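Local coordinates for immunomodulatory active chitinase (Trichuris suis, PDB 6G9C), which probably binds and hydrolyses chitin as a glycoside hydrolase family 18 enzyme, and has immunomodulatory activity, at residues S127-F132 with Y163-Q168. Residues are numbered along the deposited sequence; the frame is centred on the assembly and turned at random.
Sequences SNRAKF and YLLLCQ
Arg129, whose guanidinium lies against Leu165, is held at two nitrogens: NE forms a salt bridge with Glu169, one turn further along the partner helix, and NH1 donates a hydrogen bond to the carbonyl O of Ala123. These two bonds probably limit the group's rotation, and it offers one face to Leu165, whose CB stands over its centre, 3.8 Å from Arg129 CZ. The CD1 branch of Leu165 reaches further along the same group and comes within 3.9 Å of Arg129 NH2. The arginine chain reaches across to the partner backbone, bringing Arg129 CD 3.8 Å from Leu166 CA, and then bends about the CG-CD bond (chi3 -61°), which turns the guanidinium from Leu166 toward Leu165. Helices 126-142 and 160-181 belong to the TIM barrel of the family 18 catalytic domain; in the short segments their axes come within 10.5 Å and run in the same general sense, 39° apart. Backbone spacing is smallest at Arg129 and Leu166, where the CA atoms lie 6.4 Å from each other. The purely apolar part of the interface is provided by Phe132, which approaches Leu166 at roughly a right angle, with Phe132 ring atom CD2 4.0 Å from Leu166 CD1. Met122 touches both of these side chains, while Phe148 and Leu150 of barrel strand 147-151 pack against Phe132 and Leu166, respectively.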
# COMPACT_ATOMS: atom_id res chain seq x y z
N SER A 127 -30.58 14.96 4.35
CA SER A 127 -30.01 14.77 5.68
C SER A 127 -29.54 13.33 5.88
O SER A 127 -28.42 13.08 6.34
CB SER A 127 -31.06 15.14 6.73
OG SER A 127 -30.48 15.39 7.99
N ASN A 128 -30.38 12.36 5.52
CA ASN A 128 -29.99 10.97 5.70
C ASN A 128 -28.82 10.61 4.79
O ASN A 128 -27.88 9.93 5.21
CB ASN A 128 -31.18 10.06 5.43
CG ASN A 128 -32.24 10.14 6.50
OD1 ASN A 128 -32.10 10.88 7.47
ND2 ASN A 128 -33.31 9.37 6.34
N ARG A 129 -28.86 11.06 3.53
CA ARG A 129 -27.79 10.72 2.60
C ARG A 129 -26.46 11.34 3.02
O ARG A 129 -25.40 10.73 2.86
CB ARG A 129 -28.17 11.14 1.18
CG ARG A 129 -29.46 10.50 0.66
CD ARG A 129 -29.72 10.84 -0.80
NE ARG A 129 -29.88 12.28 -1.02
CZ ARG A 129 -31.04 12.93 -1.14
NH1 ARG A 129 -32.21 12.28 -1.06
NH2 ARG A 129 -31.04 14.24 -1.35
N ALA A 130 -26.51 12.56 3.56
CA ALA A 130 -25.28 13.23 3.98
C ALA A 130 -24.63 12.51 5.16
O ALA A 130 -23.39 12.42 5.23
CB ALA A 130 -25.57 14.69 4.34
N LYS A 131 -25.43 12.03 6.10
CA LYS A 131 -24.89 11.26 7.21
C LYS A 131 -24.20 10.00 6.71
O LYS A 131 -23.07 9.69 7.10
CB LYS A 131 -25.99 10.90 8.21
CG LYS A 131 -25.45 10.26 9.47
CD LYS A 131 -26.55 9.87 10.44
CE LYS A 131 -25.96 9.13 11.63
NZ LYS A 131 -26.95 8.92 12.71
N PHE A 132 -24.87 9.27 5.82
CA PHE A 132 -24.26 8.08 5.21
C PHE A 132 -22.98 8.43 4.46
O PHE A 132 -21.96 7.75 4.61
CB PHE A 132 -25.27 7.42 4.27
CG PHE A 132 -24.65 6.44 3.32
CD1 PHE A 132 -24.18 5.23 3.78
CD2 PHE A 132 -24.52 6.74 1.97
CE1 PHE A 132 -23.60 4.32 2.92
CE2 PHE A 132 -23.95 5.83 1.10
CZ PHE A 132 -23.49 4.62 1.58
N TYR A 163 -32.39 7.67 -5.61
CA TYR A 163 -31.19 6.93 -6.00
C TYR A 163 -30.25 7.82 -6.81
O TYR A 163 -29.03 7.81 -6.60
CB TYR A 163 -31.59 5.70 -6.80
CG TYR A 163 -30.42 4.83 -7.21
CD1 TYR A 163 -29.91 3.86 -6.36
CD2 TYR A 163 -29.82 4.99 -8.46
CE1 TYR A 163 -28.84 3.05 -6.74
CE2 TYR A 163 -28.76 4.18 -8.85
CZ TYR A 163 -28.27 3.23 -7.99
OH TYR A 163 -27.21 2.44 -8.39
N LEU A 164 -30.81 8.60 -7.73
CA LEU A 164 -29.99 9.52 -8.53
C LEU A 164 -29.37 10.60 -7.66
O LEU A 164 -28.20 10.95 -7.83
CB LEU A 164 -30.85 10.14 -9.64
CG LEU A 164 -30.17 11.25 -10.43
CD1 LEU A 164 -28.97 10.69 -11.17
CD2 LEU A 164 -31.13 11.96 -11.38
N LEU A 165 -30.16 11.16 -6.74
CA LEU A 165 -29.62 12.16 -5.81
C LEU A 165 -28.48 11.57 -4.98
O LEU A 165 -27.42 12.19 -4.84
CB LEU A 165 -30.73 12.68 -4.90
CG LEU A 165 -31.69 13.69 -5.53
CD1 LEU A 165 -32.96 13.82 -4.70
CD2 LEU A 165 -31.03 15.05 -5.76
N LEU A 166 -28.69 10.38 -4.43
CA LEU A 166 -27.62 9.71 -3.70
C LEU A 166 -26.34 9.61 -4.54
O LEU A 166 -25.25 9.96 -4.08
CB LEU A 166 -28.09 8.32 -3.25
CG LEU A 166 -27.04 7.41 -2.60
CD1 LEU A 166 -26.54 8.00 -1.30
CD2 LEU A 166 -27.63 6.03 -2.37
N CYS A 167 -26.47 9.16 -5.80
CA CYS A 167 -25.28 9.00 -6.64
C CYS A 167 -24.64 10.35 -6.98
O CYS A 167 -23.41 10.47 -6.96
CB CYS A 167 -25.62 8.22 -7.90
SG CYS A 167 -26.02 6.50 -7.59
N GLN A 168 -25.45 11.37 -7.29
CA GLN A 168 -24.87 12.68 -7.58
C GLN A 168 -24.14 13.23 -6.36
O GLN A 168 -23.07 13.83 -6.49
CB GLN A 168 -25.98 13.65 -8.03
CG GLN A 168 -26.60 13.28 -9.37
CD GLN A 168 -27.85 14.08 -9.66
OE1 GLN A 168 -28.53 14.52 -8.73
NE2 GLN A 168 -28.14 14.29 -10.94